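Local coordinates for protein endoglucanase E-5 (Thermobifida fusca, PDB 2CKS) that catalyses the endohydrolysis of (1->4)-beta-D-glucosidic linkages in cellulose, lichenin and cereal beta-D-glucans, through its glycoside hydrolase family 5 catalytic domain, at residues R76-D87 against F118-K129; D270-P279 against S291-V300. All blocks are in the same frame, centred on the assembly; numbering follows the deposited sequence.

Contact 1: R76-D87 against F118-K129; sequences RGFTDRMHQLID and FFAEIAQRHASK. With NA (sodium ion), chain H.
His-83 reaches from helix 75-90 into a pocket between Glu-121, Ile-122, Arg-125 and His-126, a knob in a hole of helix 112-126. Its CB lies near Arg-125 NH1. From CG outward the ring is roofed on one face by the Arg-125 guanidinium, stacked with planes 21° and centres 3.8 Å apart. Along the rim, ND1 shares a hydrogen bond with His-126 NE2 (2.9 Å), CE1 rests against Ile-122 CD1 (3.6 Å), and NE2 donates an almost straight, in-plane bond to Glu-121 OE1 (2.9 Å), arriving from above the carboxylate plane. In this conformer both ring nitrogens are engaged, which would hold its orientation. The Glu-121 chain, extended beyond CG, also meets Arg-76 end-on: NH2 grips OE1 (2.7 Å) and NH1 takes the syn lone pair of OE2 (3.1 Å), while the same NH2 holds Asp-80. An alanine in place of Glu-121 is likely to leave His-83 NE2 without its acceptor and Arg-76 leaning on Asp-80 alone. Farther on, Ile-86 CG2 makes a CH-pi contact over the His-126 ring, and Lys-129 NZ bonds His-126 ND1 and forms a salt bridge with Asp-87, 3.0 Å from NZ to OD1. Within the His-126 to Lys-129 type I turn, Ala-127 O and Lys-129 O bind a sodium ion with Asp-163 and Asp-165. The two segments, crossing at -31°, lie on consecutive outer helices of the (beta/alpha)8 barrel.

Contact 2: D270-P279 against S291-V300; sequences DFRSGAVFQP and SSLKASGQWV
Lys-294 runs into the curl of residues 270-279, where four carbonyls ring its ammonium, one more than its N-H groups, so a proton is probably shared: NZ lies 2.7 Å from Asp-270 O, Ala-275 O and Phe-277 O, and 2.9 Å from Arg-272 O. A bend at chi4 (73°) swings NZ into the ring of oxygens. The Asp-270 carbonyl points almost straight at it, whereas Ala-275 O and Phe-277 O are met from above their planes. Ser-296 OG donates to Ser-273 O (2.7 Å). Packing is also tight at Gly-297, whose CA lies 4.0 Å from Val-276 CA; a beta carbon there would collide with Val-276 O. Backbone bonds from Lys-294 N to Val-276 O and from Gln-278 N to Ser-292 O flank the single bridge of Phe-277 with Leu-293. The margins are looser: the partly exposed Gln-278 crosses Lys-294 obliquely, NE2 3.8 Å from CG, and a water links Ser-273 O to Ser-296 N. Inward, Val-276 and Val-300 meet each other and Met-31 of strand 29-32, Val-300 also touches strand 262-265, and Phe-277 packs edge-to-face with Tyr-267 and Trp-288; the loop and helix 295-304 pack over the first and last barrel strands.

In the fold
From the N terminus the chain lays down strands 29-32 and 59-65 before contact 1 opens on helix 75-90. It closes a loop that holds strand 95-101, so that contact 1 joins the helices following the second and third barrel strands. The chain then passes through five more strands; Glu-139, just past strand 132-135, and Glu-231, on strand 227-233, are the probable proton donor and nucleophile. After the last strand contact 2 closes a shorter loop containing helix 281-284, whose Cys-282 is disulfide-bonded to Cys-42, and joins that loop to the C-terminal helix. The two contacts lie in series, neither nested nor crossed, with centres about 29 Å apart at separate places on the barrel.

Contact 1: R76-D87 against F118-K129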
loop_
_atom_site.group_PDB
_atom_site.type_symbol
_atom_site.label_atom_id
_atom_site.label_comp_id
_atom_site.label_asym_id
_atom_site.label_seq_id
_atom_site.Cartn_x
_atom_site.Cartn_y
_atom_site.Cartn_z
ATOM N N ARG A 76 10.449 9.459 17.095
ATOM C CA ARG A 76 9.348 10.120 17.779
ATOM C C ARG A 76 8.536 11.032 16.851
ATOM O O ARG A 76 7.307 10.962 16.816
ATOM C CB ARG A 76 9.894 10.906 18.979
ATOM C CG ARG A 76 8.854 11.441 19.926
ATOM C CD ARG A 76 8.194 10.371 20.766
ATOM N NE ARG A 76 6.919 10.033 20.172
ATOM C CZ ARG A 76 6.409 8.809 20.061
ATOM N NH1 ARG A 76 7.035 7.731 20.524
ATOM N NH2 ARG A 76 5.235 8.683 19.475
ATOM N N GLY A 77 9.215 11.883 16.086
ATOM C CA GLY A 77 8.525 12.812 15.206
ATOM C C GLY A 77 7.763 12.093 14.099
ATOM O O GLY A 77 6.637 12.451 13.785
ATOM N N PHE A 78 8.381 11.079 13.516
ATOM C CA PHE A 78 7.725 10.313 12.453
ATOM C C PHE A 78 6.531 9.536 12.985
ATOM O O PHE A 78 5.495 9.484 12.332
ATOM C CB PHE A 78 8.693 9.385 11.718
ATOM C CG PHE A 78 9.479 10.066 10.639
ATOM C CD1 PHE A 78 8.960 10.204 9.354
ATOM C CD2 PHE A 78 10.736 10.580 10.906
ATOM C CE1 PHE A 78 9.692 10.848 8.362
ATOM C CE2 PHE A 78 11.470 11.210 9.919
ATOM C CZ PHE A 78 10.949 11.342 8.649
ATOM N N THR A 79 6.659 8.956 14.174
ATOM C CA THR A 79 5.548 8.218 14.761
ATOM C C THR A 79 4.368 9.153 15.048
ATOM O O THR A 79 3.221 8.818 14.760
ATOM C CB THR A 79 6.003 7.516 16.046
ATOM O OG1 THR A 79 7.098 6.640 15.757
ATOM C CG2 THR A 79 4.905 6.599 16.602
ATOM N N ASP A 80 4.651 10.334 15.594
ATOM C CA ASP A 80 3.593 11.282 15.912
ATOM C C ASP A 80 2.885 11.752 14.646
ATOM O O ASP A 80 1.671 11.912 14.637
ATOM C CB ASP A 80 4.132 12.478 16.701
ATOM C CG ASP A 80 4.388 12.149 18.158
ATOM O OD1 ASP A 80 3.795 11.174 18.678
ATOM O OD2 ASP A 80 5.170 12.823 18.862
ATOM N N ARG A 81 3.631 11.948 13.565
ATOM C CA ARG A 81 3.002 12.335 12.310
ATOM C C ARG A 81 2.127 11.205 11.744
ATOM O O ARG A 81 1.061 11.459 11.172
ATOM C CB ARG A 81 4.050 12.783 11.306
ATOM C CG ARG A 81 3.515 13.151 9.939
ATOM C CD ARG A 81 2.425 14.219 9.953
ATOM N NE ARG A 81 2.258 14.761 8.612
ATOM C CZ ARG A 81 1.199 15.427 8.180
ATOM N NH1 ARG A 81 0.151 15.650 8.961
ATOM N NH2 ARG A 81 1.187 15.868 6.931
ATOM N N MET A 82 2.577 9.968 11.902
ATOM C CA MET A 82 1.796 8.829 11.450
ATOM C C MET A 82 0.483 8.730 12.227
ATOM O O MET A 82 -0.563 8.514 11.632
ATOM C CB MET A 82 2.606 7.538 11.542
ATOM C CG MET A 82 3.730 7.444 10.508
ATOM S SD MET A 82 3.195 7.361 8.787
ATOM C CE MET A 82 2.749 5.639 8.662
ATOM N N HIS A 83 0.520 8.925 13.543
ATOM C CA HIS A 83 -0.705 8.965 14.335
ATOM C C HIS A 83 -1.645 10.035 13.792
ATOM O O HIS A 83 -2.839 9.809 13.648
ATOM C CB HIS A 83 -0.404 9.317 15.788
ATOM C CG HIS A 83 0.224 8.220 16.589
ATOM N ND1 HIS A 83 -0.240 6.918 16.595
ATOM C CD2 HIS A 83 1.256 8.254 17.465
ATOM C CE1 HIS A 83 0.492 6.200 17.429
ATOM N NE2 HIS A 83 1.406 6.988 17.969
ATOM N N GLN A 84 -1.102 11.222 13.525
ATOM C CA GLN A 84 -1.899 12.319 13.016
ATOM C C GLN A 84 -2.527 11.969 11.675
ATOM O O GLN A 84 -3.700 12.229 11.462
ATOM C CB GLN A 84 -1.039 13.568 12.887
ATOM C CG GLN A 84 -1.793 14.810 12.512
ATOM C CD GLN A 84 -0.882 16.008 12.552
ATOM O OE1 GLN A 84 0.139 16.033 11.863
ATOM N NE2 GLN A 84 -1.207 16.979 13.398
ATOM N N LEU A 85 -1.756 11.345 10.786
ATOM C CA LEU A 85 -2.267 11.008 9.464
ATOM C C LEU A 85 -3.304 9.884 9.532
ATOM O O LEU A 85 -4.257 9.878 8.776
ATOM C CB LEU A 85 -1.129 10.639 8.519
ATOM C CG LEU A 85 -0.239 11.810 8.067
ATOM C CD1 LEU A 85 1.051 11.263 7.458
ATOM C CD2 LEU A 85 -0.966 12.703 7.089
ATOM N N ILE A 86 -3.126 8.933 10.440
ATOM C CA ILE A 86 -4.112 7.870 10.618
ATOM C C ILE A 86 -5.442 8.464 11.063
ATOM O O ILE A 86 -6.491 8.087 10.557
ATOM C CB ILE A 86 -3.616 6.816 11.634
ATOM C CG1 ILE A 86 -2.478 5.995 11.022
ATOM C CG2 ILE A 86 -4.750 5.860 12.054
ATOM C CD1 ILE A 86 -1.647 5.275 12.050
ATOM N N ASP A 87 -5.393 9.384 12.021
ATOM C CA ASP A 87 -6.598 10.062 12.491
ATOM C C ASP A 87 -7.233 10.913 11.392
ATOM O O ASP A 87 -8.444 10.922 11.246
ATOM C CB ASP A 87 -6.296 10.938 13.711
ATOM C CG ASP A 87 -5.973 10.126 14.946
ATOM O OD1 ASP A 87 -6.266 8.909 14.956
ATOM O OD2 ASP A 87 -5.417 10.623 15.958
ATOM N N PHE A 118 7.689 0.459 16.657
ATOM C CA PHE A 118 6.736 1.314 15.958
ATOM C C PHE A 118 5.354 0.663 15.924
ATOM O O PHE A 118 4.373 1.285 16.294
ATOM C CB PHE A 118 7.232 1.617 14.540
ATOM C CG PHE A 118 6.212 2.305 13.661
ATOM C CD1 PHE A 118 5.947 3.658 13.795
ATOM C CD2 PHE A 118 5.533 1.595 12.677
ATOM C CE1 PHE A 118 5.006 4.272 12.975
ATOM C CE2 PHE A 118 4.611 2.209 11.866
ATOM C CZ PHE A 118 4.349 3.527 12.005
ATOM N N PHE A 119 5.286 -0.587 15.479
ATOM C CA PHE A 119 3.995 -1.264 15.344
ATOM C C PHE A 119 3.326 -1.522 16.694
ATOM O O PHE A 119 2.112 -1.459 16.787
ATOM C CB PHE A 119 4.118 -2.542 14.507
ATOM C CG PHE A 119 4.149 -2.287 13.022
ATOM C CD1 PHE A 119 3.046 -1.743 12.382
ATOM C CD2 PHE A 119 5.272 -2.583 12.264
ATOM C CE1 PHE A 119 3.069 -1.490 11.026
ATOM C CE2 PHE A 119 5.292 -2.345 10.902
ATOM C CZ PHE A 119 4.190 -1.801 10.286
ATOM N N ALA A 120 4.101 -1.759 17.744
ATOM C CA ALA A 120 3.517 -1.884 19.078
ATOM C C ALA A 120 2.799 -0.594 19.452
ATOM O O ALA A 120 1.686 -0.624 19.958
ATOM C CB ALA A 120 4.575 -2.203 20.103
ATOM N N GLU A 121 3.433 0.547 19.194
ATOM C CA GLU A 121 2.816 1.828 19.518
ATOM C C GLU A 121 1.566 2.091 18.666
ATOM O O GLU A 121 0.522 2.511 19.179
ATOM C CB GLU A 121 3.803 2.984 19.368
ATOM C CG GLU A 121 3.112 4.312 19.636
ATOM C CD GLU A 121 4.030 5.483 19.893
ATOM O OE1 GLU A 121 3.488 6.617 19.922
ATOM O OE2 GLU A 121 5.256 5.292 20.058
ATOM N N ILE A 122 1.664 1.832 17.367
ATOM C CA ILE A 122 0.558 2.091 16.462
ATOM C C ILE A 122 -0.615 1.179 16.800
ATOM O O ILE A 122 -1.745 1.633 16.917
ATOM C CB ILE A 122 0.992 1.874 14.999
ATOM C CG1 ILE A 122 2.071 2.883 14.587
ATOM C CG2 ILE A 122 -0.221 1.920 14.060
ATOM C CD1 ILE A 122 1.663 4.345 14.609
ATOM N N ALA A 123 -0.349 -0.111 16.967
ATOM C CA ALA A 123 -1.423 -1.065 17.245
ATOM C C ALA A 123 -2.140 -0.781 18.564
ATOM O O ALA A 123 -3.356 -0.926 18.644
ATOM C CB ALA A 123 -0.891 -2.495 17.222
ATOM N N GLN A 124 -1.395 -0.396 19.598
ATOM C CA GLN A 124 -2.018 -0.079 20.887
ATOM C C GLN A 124 -2.905 1.159 20.756
ATOM O O GLN A 124 -4.068 1.137 21.165
ATOM C CB GLN A 124 -0.978 0.126 21.992
ATOM C CG GLN A 124 -1.583 0.175 23.409
ATOM C CD GLN A 124 -2.012 1.569 23.868
ATOM O OE1 GLN A 124 -1.624 2.585 23.280
ATOM N NE2 GLN A 124 -2.808 1.615 24.935
ATOM N N ARG A 125 -2.370 2.216 20.148
ATOM C CA ARG A 125 -3.103 3.474 20.027
ATOM C C ARG A 125 -4.380 3.327 19.216
ATOM O O ARG A 125 -5.414 3.906 19.560
ATOM C CB ARG A 125 -2.221 4.530 19.365
ATOM C CG ARG A 125 -2.871 5.902 19.230
ATOM C CD ARG A 125 -2.949 6.671 20.533
ATOM N NE ARG A 125 -1.641 7.166 20.963
ATOM C CZ ARG A 125 -1.043 8.270 20.498
ATOM N NH1 ARG A 125 -1.617 9.033 19.565
ATOM N NH2 ARG A 125 0.150 8.610 20.971
ATOM N N HIS A 126 -4.309 2.543 18.151
ATOM C CA HIS A 126 -5.391 2.481 17.164
ATOM C C HIS A 126 -6.166 1.164 17.166
ATOM O O HIS A 126 -6.944 0.905 16.250
ATOM C CB HIS A 126 -4.812 2.772 15.786
ATOM C CG HIS A 126 -4.150 4.109 15.702
ATOM N ND1 HIS A 126 -4.854 5.273 15.487
ATOM C CD2 HIS A 126 -2.858 4.473 15.875
ATOM C CE1 HIS A 126 -4.017 6.295 15.493
ATOM N NE2 HIS A 126 -2.801 5.838 15.731
ATOM N N ALA A 127 -5.993 0.361 18.219
ATOM C CA ALA A 127 -6.665 -0.940 18.323
ATOM C C ALA A 127 -8.187 -0.869 18.168
ATOM O O ALA A 127 -8.791 -1.792 17.622
ATOM C CB ALA A 127 -6.309 -1.623 19.649
ATOM N N SER A 128 -8.810 0.207 18.640
ATOM C CA SER A 128 -10.267 0.338 18.565
ATOM C C SER A 128 -10.775 0.666 17.157
ATOM O O SER A 128 -11.955 0.465 16.859
ATOM C CB SER A 128 -10.776 1.388 19.563
ATOM O OG SER A 128 -10.386 2.695 19.186
ATOM N N LYS A 129 -9.902 1.176 16.295
ATOM C CA LYS A 129 -10.269 1.434 14.903
ATOM C C LYS A 129 -10.465 0.123 14.155
ATOM O O LYS A 129 -9.846 -0.881 14.499
ATOM C CB LYS A 129 -9.186 2.259 14.200
ATOM C CG LYS A 129 -9.057 3.693 14.709
ATOM C CD LYS A 129 -8.097 4.493 13.843
ATOM C CE LYS A 129 -8.104 5.974 14.179
ATOM N NZ LYS A 129 -7.590 6.259 15.547
HETATM NA NA NA H . -8.774 -2.958 15.523
HETATM O O HOH W 1 -6.817 -1.184 14.484
HETATM O O HOH W 2 -10.879 -3.694 16.423
HETATM O O HOH W 3 -8.384 -3.941 14.096
HETATM O O HOH W 4 -9.335 -3.901 13.026
#

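Contact 2: D270-P279 against S291-V300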
loop_
_atom_site.group_PDB
_atom_site.type_symbol
_atom_site.label_atom_id
_atom_site.label_comp_id
_atom_site.label_asym_id
_atom_site.label_seq_id
_atom_site.Cartn_x
_atom_site.Cartn_y
_atom_site.Cartn_z
ATOM N N ASP A 270 6.014 15.145 -6.820
ATOM C CA ASP A 270 7.353 14.778 -7.268
ATOM C C ASP A 270 7.459 14.973 -8.782
ATOM O O ASP A 270 6.455 14.915 -9.496
ATOM C CB ASP A 270 7.641 13.326 -6.905
ATOM C CG ASP A 270 9.044 12.920 -7.233
ATOM O OD1 ASP A 270 9.206 11.842 -7.849
ATOM O OD2 ASP A 270 10.038 13.616 -6.926
ATOM N N PHE A 271 8.673 15.191 -9.280
ATOM C CA PHE A 271 8.865 15.442 -10.713
ATOM C C PHE A 271 8.538 14.252 -11.619
ATOM O O PHE A 271 8.236 14.430 -12.800
ATOM C CB PHE A 271 10.294 15.938 -10.987
ATOM C CG PHE A 271 11.344 14.860 -10.938
ATOM C CD1 PHE A 271 12.029 14.589 -9.760
ATOM C CD2 PHE A 271 11.668 14.131 -12.084
ATOM C CE1 PHE A 271 13.008 13.598 -9.716
ATOM C CE2 PHE A 271 12.642 13.138 -12.049
ATOM C CZ PHE A 271 13.314 12.867 -10.869
ATOM N N ARG A 272 8.617 13.049 -11.076
ATOM C CA ARG A 272 8.438 11.845 -11.866
ATOM C C ARG A 272 7.002 11.699 -12.355
ATOM O O ARG A 272 6.065 12.206 -11.739
ATOM C CB ARG A 272 8.848 10.626 -11.057
ATOM C CG ARG A 272 10.333 10.598 -10.716
ATOM C CD ARG A 272 10.712 9.423 -9.840
ATOM N NE ARG A 272 12.136 9.398 -9.516
ATOM C CZ ARG A 272 12.723 10.116 -8.557
ATOM N NH1 ARG A 272 12.030 10.949 -7.789
ATOM N NH2 ARG A 272 14.032 9.999 -8.365
ATOM N N SER A 273 6.838 11.003 -13.476
ATOM C CA SER A 273 5.540 10.934 -14.141
ATOM C C SER A 273 4.477 10.213 -13.303
ATOM O O SER A 273 3.289 10.466 -13.476
ATOM C CB SER A 273 5.670 10.276 -15.521
ATOM O OG SER A 273 6.083 8.939 -15.406
ATOM N N GLY A 274 4.903 9.323 -12.406
ATOM C CA GLY A 274 3.993 8.572 -11.566
ATOM C C GLY A 274 3.361 9.365 -10.438
ATOM O O GLY A 274 2.314 8.982 -9.920
ATOM N N ALA A 275 4.008 10.447 -10.029
ATOM C CA ALA A 275 3.434 11.334 -9.029
ATOM C C ALA A 275 2.315 12.088 -9.706
ATOM O O ALA A 275 2.514 12.710 -10.745
ATOM C CB ALA A 275 4.475 12.291 -8.484
ATOM N N VAL A 276 1.129 12.028 -9.123
ATOM C CA VAL A 276 -0.057 12.498 -9.819
ATOM C C VAL A 276 -0.136 14.002 -10.056
ATOM O O VAL A 276 -0.848 14.422 -10.951
ATOM C CB VAL A 276 -1.356 12.042 -9.104
ATOM C CG1 VAL A 276 -1.480 10.529 -9.118
ATOM C CG2 VAL A 276 -1.441 12.619 -7.689
ATOM N N PHE A 277 0.551 14.808 -9.246
ATOM C CA PHE A 277 0.487 16.269 -9.366
ATOM C C PHE A 277 1.742 16.854 -9.997
ATOM O O PHE A 277 2.846 16.321 -9.866
ATOM C CB PHE A 277 0.278 16.917 -8.007
ATOM C CG PHE A 277 -0.972 16.467 -7.311
ATOM C CD1 PHE A 277 -2.217 16.637 -7.906
ATOM C CD2 PHE A 277 -0.907 15.834 -6.082
ATOM C CE1 PHE A 277 -3.373 16.206 -7.269
ATOM C CE2 PHE A 277 -2.067 15.398 -5.439
ATOM C CZ PHE A 277 -3.297 15.584 -6.034
ATOM N N GLN A 278 1.569 17.989 -10.659
ATOM C CA GLN A 278 2.689 18.681 -11.276
ATOM C C GLN A 278 3.500 19.347 -10.182
ATOM O O GLN A 278 2.932 19.895 -9.251
ATOM C CB GLN A 278 2.194 19.758 -12.242
ATOM C CG GLN A 278 1.392 19.237 -13.427
ATOM C CD GLN A 278 2.226 18.537 -14.485
ATOM O OE1 GLN A 278 1.720 18.213 -15.571
ATOM N NE2 GLN A 278 3.481 18.286 -14.184
ATOM N N PRO A 279 4.821 19.325 -10.283
ATOM C CA PRO A 279 5.654 20.038 -9.311
ATOM C C PRO A 279 5.160 21.455 -9.011
ATOM O O PRO A 279 4.831 22.218 -9.925
ATOM C CB PRO A 279 7.024 20.057 -9.991
ATOM C CG PRO A 279 7.052 18.784 -10.743
ATOM C CD PRO A 279 5.641 18.599 -11.266
ATOM N N SER A 291 -5.858 20.905 -14.334
ATOM C CA SER A 291 -4.560 21.250 -14.915
ATOM C C SER A 291 -3.346 20.916 -14.040
ATOM O O SER A 291 -2.215 20.959 -14.519
ATOM C CB SER A 291 -4.529 22.743 -15.267
ATOM O OG SER A 291 -4.659 23.553 -14.112
ATOM N N SER A 292 -3.575 20.591 -12.772
ATOM C CA SER A 292 -2.486 20.203 -11.881
ATOM C C SER A 292 -2.136 18.721 -11.987
ATOM O O SER A 292 -1.169 18.286 -11.382
ATOM C CB SER A 292 -2.849 20.517 -10.432
ATOM O OG SER A 292 -3.900 19.674 -10.002
ATOM N N LEU A 293 -2.924 17.944 -12.729
ATOM C CA LEU A 293 -2.678 16.505 -12.845
ATOM C C LEU A 293 -1.785 16.131 -14.004
ATOM O O LEU A 293 -2.005 16.567 -15.147
ATOM C CB LEU A 293 -3.990 15.742 -13.004
ATOM C CG LEU A 293 -5.037 15.981 -11.925
ATOM C CD1 LEU A 293 -6.269 15.143 -12.228
ATOM C CD2 LEU A 293 -4.493 15.678 -10.543
ATOM N N LYS A 294 -0.808 15.279 -13.721
ATOM C CA LYS A 294 -0.060 14.598 -14.766
ATOM C C LYS A 294 -1.012 13.613 -15.446
ATOM O O LYS A 294 -2.109 13.347 -14.947
ATOM C CB LYS A 294 1.141 13.849 -14.183
ATOM C CG LYS A 294 2.188 14.736 -13.510
ATOM C CD LYS A 294 3.574 14.124 -13.599
ATOM C CE LYS A 294 4.599 14.845 -12.734
ATOM N NZ LYS A 294 4.429 14.573 -11.251
ATOM N N ALA A 295 -0.592 13.067 -16.579
ATOM C CA ALA A 295 -1.415 12.112 -17.320
ATOM C C ALA A 295 -1.835 10.916 -16.459
ATOM O O ALA A 295 -2.997 10.510 -16.478
ATOM C CB ALA A 295 -0.670 11.643 -18.544
ATOM N N SER A 296 -0.890 10.379 -15.689
ATOM C CA SER A 296 -1.156 9.247 -14.798
ATOM C C SER A 296 -2.158 9.636 -13.715
ATOM O O SER A 296 -2.965 8.810 -13.281
ATOM C CB SER A 296 0.154 8.741 -14.164
ATOM O OG SER A 296 0.707 9.693 -13.272
ATOM N N GLY A 297 -2.100 10.892 -13.286
ATOM C CA GLY A 297 -3.030 11.446 -12.319
ATOM C C GLY A 297 -4.458 11.505 -12.827
ATOM O O GLY A 297 -5.386 11.111 -12.134
ATOM N N GLN A 298 -4.647 11.999 -14.043
ATOM C CA GLN A 298 -5.984 12.052 -14.623
ATOM C C GLN A 298 -6.527 10.638 -14.821
ATOM O O GLN A 298 -7.703 10.392 -14.585
ATOM C CB GLN A 298 -6.015 12.824 -15.943
ATOM C CG GLN A 298 -7.449 13.067 -16.458
ATOM C CD GLN A 298 -8.397 13.656 -15.396
ATOM O OE1 GLN A 298 -8.267 14.824 -15.019
ATOM N NE2 GLN A 298 -9.335 12.834 -14.900
ATOM N N TRP A 299 -5.650 9.722 -15.226
ATOM C CA TRP A 299 -6.020 8.337 -15.478
ATOM C C TRP A 299 -6.523 7.685 -14.202
ATOM O O TRP A 299 -7.594 7.098 -14.196
ATOM C CB TRP A 299 -4.827 7.574 -16.059
ATOM C CG TRP A 299 -5.039 6.127 -16.277
ATOM C CD1 TRP A 299 -5.553 5.535 -17.387
ATOM C CD2 TRP A 299 -4.717 5.073 -15.372
ATOM N NE1 TRP A 299 -5.581 4.169 -17.230
ATOM C CE2 TRP A 299 -5.062 3.859 -16.000
ATOM C CE3 TRP A 299 -4.155 5.028 -14.093
ATOM C CZ2 TRP A 299 -4.878 2.620 -15.389
ATOM C CZ3 TRP A 299 -3.972 3.791 -13.487
ATOM C CH2 TRP A 299 -4.339 2.611 -14.134
ATOM N N VAL A 300 -5.778 7.813 -13.108
ATOM C CA VAL A 300 -6.193 7.148 -11.872
ATOM C C VAL A 300 -7.415 7.804 -11.227
ATOM O O VAL A 300 -8.272 7.113 -10.672
ATOM C CB VAL A 300 -5.027 6.979 -10.851
ATOM C CG1 VAL A 300 -4.650 8.300 -10.183
ATOM C CG2 VAL A 300 -5.391 5.971 -9.800
HETATM O O HOH W 5 1.966 10.745 -16.084
#